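Local coordinates for protein putative esterase/lipase/thioesterase (Silicibacter sp., PDB 2PBL) that is a putative esterase, lipase or thioesterase of the alpha/beta-hydrolase fold, probably hydrolysing ester or thioester bonds, at residues Ile112-Ala124 with Leu142-Val156. Residues are numbered along the deposited sequence; the frame is centred on the assembly and turned at random.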
# COMPACT_ATOMS: atom_id res chain seq x y z
N ILE A 112 -2.86 12.17 4.51
CA ILE A 112 -3.03 10.73 4.41
C ILE A 112 -1.77 9.99 4.89
O ILE A 112 -1.81 8.97 5.60
CB ILE A 112 -3.39 10.26 2.96
CG1 ILE A 112 -4.71 10.92 2.50
CG2 ILE A 112 -3.57 8.72 2.96
CD1 ILE A 112 -5.11 10.60 1.08
N THR A 113 -0.63 10.50 4.47
CA THR A 113 0.66 10.00 4.92
C THR A 113 0.74 9.95 6.48
O THR A 113 1.15 8.93 7.09
CB THR A 113 1.74 10.90 4.24
OG1 THR A 113 1.76 10.52 2.85
CG2 THR A 113 3.10 10.62 4.82
N GLN A 114 0.26 11.03 7.11
CA GLN A 114 0.28 11.16 8.57
C GLN A 114 -0.65 10.11 9.17
O GLN A 114 -0.30 9.49 10.14
CB GLN A 114 -0.02 12.62 9.02
CG GLN A 114 1.00 13.58 8.58
CD GLN A 114 2.34 13.33 9.20
OE1 GLN A 114 2.44 13.07 10.39
NE2 GLN A 114 3.41 13.42 8.39
N GLN A 115 -1.82 9.89 8.55
CA GLN A 115 -2.75 8.86 8.99
C GLN A 115 -2.20 7.44 8.91
O GLN A 115 -2.38 6.64 9.83
CB GLN A 115 -4.05 8.94 8.19
CG GLN A 115 -4.88 10.14 8.57
CD GLN A 115 -6.18 10.33 7.75
OE1 GLN A 115 -6.70 9.41 7.10
NE2 GLN A 115 -6.74 11.56 7.84
N ILE A 116 -1.48 7.13 7.82
CA ILE A 116 -0.83 5.82 7.68
C ILE A 116 0.19 5.65 8.80
O ILE A 116 0.29 4.58 9.40
CB ILE A 116 -0.19 5.62 6.28
CG1 ILE A 116 -1.25 5.76 5.21
CG2 ILE A 116 0.45 4.26 6.17
CD1 ILE A 116 -2.46 4.84 5.51
N SER A 117 0.93 6.72 9.13
CA SER A 117 1.86 6.66 10.22
C SER A 117 1.14 6.32 11.54
O SER A 117 1.60 5.49 12.32
CB SER A 117 2.61 7.98 10.39
OG SER A 117 3.55 7.86 11.46
N GLN A 118 0.04 6.99 11.80
CA GLN A 118 -0.77 6.73 12.95
C GLN A 118 -1.29 5.27 12.98
O GLN A 118 -1.27 4.61 14.03
CB GLN A 118 -1.94 7.73 13.02
CG GLN A 118 -1.52 9.17 13.29
CD GLN A 118 -0.86 9.34 14.68
OE1 GLN A 118 -1.37 8.84 15.71
NE2 GLN A 118 0.28 10.04 14.70
N ALA A 119 -1.70 4.76 11.81
CA ALA A 119 -2.21 3.40 11.69
C ALA A 119 -1.15 2.34 11.94
O ALA A 119 -1.40 1.41 12.70
CB ALA A 119 -2.83 3.18 10.30
N VAL A 120 0.02 2.48 11.31
CA VAL A 120 1.14 1.53 11.47
C VAL A 120 1.51 1.52 12.94
O VAL A 120 1.67 0.44 13.52
CB VAL A 120 2.35 1.92 10.57
CG1 VAL A 120 3.56 1.07 10.85
CG2 VAL A 120 1.99 1.87 9.03
N THR A 121 1.62 2.71 13.53
CA THR A 121 1.97 2.87 14.95
C THR A 121 1.01 2.12 15.85
O THR A 121 1.47 1.40 16.71
CB THR A 121 2.05 4.35 15.37
OG1 THR A 121 3.13 4.96 14.64
CG2 THR A 121 2.31 4.50 16.87
N ALA A 122 -0.30 2.27 15.64
CA ALA A 122 -1.32 1.54 16.40
C ALA A 122 -1.26 0.03 16.19
O ALA A 122 -1.28 -0.76 17.15
CB ALA A 122 -2.68 2.08 16.05
N ALA A 123 -1.14 -0.40 14.93
CA ALA A 123 -1.02 -1.83 14.68
C ALA A 123 0.23 -2.41 15.37
O ALA A 123 0.19 -3.52 15.88
CB ALA A 123 -1.03 -2.12 13.19
N ALA A 124 1.33 -1.65 15.39
CA ALA A 124 2.61 -2.05 15.99
C ALA A 124 2.53 -2.20 17.52
O ALA A 124 3.39 -2.84 18.11
CB ALA A 124 3.69 -1.09 15.63
N LEU A 142 2.28 5.27 -0.00
CA LEU A 142 2.15 5.46 1.44
C LEU A 142 3.10 4.57 2.26
O LEU A 142 3.68 5.00 3.27
CB LEU A 142 0.70 5.23 1.83
CG LEU A 142 -0.32 6.25 1.29
CD1 LEU A 142 -1.75 5.70 1.39
CD2 LEU A 142 -0.13 7.63 2.04
N VAL A 143 3.32 3.33 1.84
CA VAL A 143 4.27 2.50 2.59
C VAL A 143 5.71 2.99 2.39
O VAL A 143 6.50 2.91 3.31
CB VAL A 143 4.13 0.96 2.37
CG1 VAL A 143 2.81 0.45 2.94
CG2 VAL A 143 4.36 0.55 0.92
N ALA A 144 6.03 3.56 1.22
CA ALA A 144 7.35 4.12 0.97
C ALA A 144 7.66 5.33 1.92
O ALA A 144 8.74 5.42 2.47
CB ALA A 144 7.47 4.53 -0.45
N ARG A 145 6.67 6.15 2.16
CA ARG A 145 6.78 7.30 3.08
C ARG A 145 7.01 6.90 4.52
O ARG A 145 7.43 7.73 5.35
CB ARG A 145 5.48 8.10 3.02
CG ARG A 145 5.10 8.63 1.67
CD ARG A 145 6.06 9.73 1.27
NE ARG A 145 5.82 10.91 2.13
CZ ARG A 145 6.67 11.49 3.00
NH1 ARG A 145 7.91 11.08 3.22
NH2 ARG A 145 6.21 12.53 3.68
N MSE A 146 6.66 5.65 4.88
CA MSE A 146 6.85 5.16 6.25
C MSE A 146 8.30 4.97 6.61
O MSE A 146 8.62 4.81 7.79
CB MSE A 146 6.10 3.86 6.45
CG MSE A 146 4.57 3.97 6.34
SE MSE A 146 3.87 5.33 7.54
CE MSE A 146 3.69 6.87 6.17
N LEU A 147 9.20 4.96 5.62
CA LEU A 147 10.62 4.84 5.89
C LEU A 147 11.25 6.19 6.24
O LEU A 147 12.43 6.24 6.55
CB LEU A 147 11.35 4.19 4.72
CG LEU A 147 11.05 2.71 4.54
CD1 LEU A 147 11.71 2.16 3.26
CD2 LEU A 147 11.55 1.95 5.78
N ASP A 148 10.46 7.26 6.16
CA ASP A 148 10.90 8.60 6.52
C ASP A 148 10.86 8.79 8.07
O ASP A 148 9.79 8.76 8.67
CB ASP A 148 10.00 9.60 5.85
CG ASP A 148 10.51 11.02 5.96
OD1 ASP A 148 11.38 11.31 6.83
OD2 ASP A 148 10.02 11.85 5.18
N PRO A 149 12.03 8.96 8.71
CA PRO A 149 12.06 9.12 10.16
C PRO A 149 11.33 10.31 10.72
O PRO A 149 11.10 10.39 11.93
CB PRO A 149 13.56 9.22 10.47
CG PRO A 149 14.20 8.47 9.28
CD PRO A 149 13.39 8.96 8.14
N GLU A 150 11.04 11.28 9.86
CA GLU A 150 10.26 12.45 10.27
C GLU A 150 8.77 12.13 10.27
O GLU A 150 7.96 12.86 10.84
CB GLU A 150 10.58 13.60 9.30
CG GLU A 150 10.14 14.93 9.75
CD GLU A 150 10.63 16.04 8.83
OE1 GLU A 150 11.84 16.35 8.88
OE2 GLU A 150 9.79 16.68 8.14
N VAL A 151 8.40 11.05 9.60
CA VAL A 151 7.01 10.63 9.52
C VAL A 151 6.60 9.58 10.56
O VAL A 151 5.59 9.76 11.25
CB VAL A 151 6.67 10.17 8.08
CG1 VAL A 151 5.26 9.67 7.96
CG2 VAL A 151 6.90 11.35 7.09
N LEU A 152 7.35 8.49 10.67
CA LEU A 152 7.02 7.37 11.58
C LEU A 152 7.96 7.38 12.82
O LEU A 152 9.12 7.68 12.65
CB LEU A 152 7.17 6.07 10.79
CG LEU A 152 6.69 4.78 11.45
CD1 LEU A 152 5.22 4.75 11.44
CD2 LEU A 152 7.25 3.60 10.69
N PRO A 153 7.44 7.14 14.04
CA PRO A 153 8.30 7.14 15.22
C PRO A 153 9.45 6.14 15.11
O PRO A 153 9.26 5.07 14.53
CB PRO A 153 7.35 6.75 16.39
CG PRO A 153 6.01 7.09 15.91
CD PRO A 153 6.04 6.92 14.40
N GLU A 154 10.61 6.51 15.64
CA GLU A 154 11.81 5.63 15.68
C GLU A 154 11.47 4.21 16.19
O GLU A 154 11.92 3.20 15.63
CB GLU A 154 12.83 6.27 16.63
CG GLU A 154 14.10 5.49 16.84
CD GLU A 154 15.04 5.63 15.68
OE1 GLU A 154 15.21 4.64 14.91
OE2 GLU A 154 15.58 6.76 15.53
N ALA A 155 10.73 4.14 17.28
CA ALA A 155 10.37 2.86 17.88
C ALA A 155 9.65 1.89 16.92
O ALA A 155 9.71 0.65 17.09
CB ALA A 155 9.49 3.07 19.12
N VAL A 156 8.97 2.42 15.93
CA VAL A 156 8.27 1.58 14.93
C VAL A 156 9.21 1.37 13.75
O VAL A 156 9.41 0.28 13.26
CB VAL A 156 6.95 2.25 14.41
CG1 VAL A 156 6.12 1.25 13.62
CG2 VAL A 156 6.18 2.76 15.56
O HOH W 1 4.31 11.94 12.11
O HOH W 2 5.99 14.15 9.56
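Thr113, Ser117 and Thr121, one helical turn apart on 109-126, lie nearest Leu142, Leu152 and Val156 in that order, with CA-CA distances of 5.9 Å, 5.4 Å and 6.4 Å. Thus one helix of the alpha/beta-hydrolase fold packs along the end of helix 138-145, which follows the probable nucleophile elbow, and along the loop leading to helix 154-157. Leu142 puts CD2 3.7 Å from Ile112 CG2 and crosses Ile116 at about a right angle. Selenomethionine Met146, bent at chi2 (-54°), brings SE to 3.6 Å from Ser117 CA, while its methyl CE reaches the Thr113 carbonyl oxygen. Strands 64-69 and 131-136 back this apolar layer. Arg145 crosses Thr113 almost perpendicularly, its NH2 3.8 Å from Thr113 CG2. NH1 meets Asp148 OD2 at the anti lone pair, 5° out of the guanidinium plane, and NE pairs with Glu194, which also bonds Thr113 OG1. A leucine in place of Arg145 would probably leave Asp148 and Glu194 without this cationic mate and the turn to Asp148 less firmly held. Water 1 links Gln114 OE1 to Val151 O, and water 2 links Gln114 NE2 to Glu150 O. Farther along, Val156 CG1 fits between Val120 and Ala124. Ser117, its OG swung opposite the backbone N (chi1 -178°), donates directly to Val151 O, 2.8 Å from OG, from above the carbonyl plane.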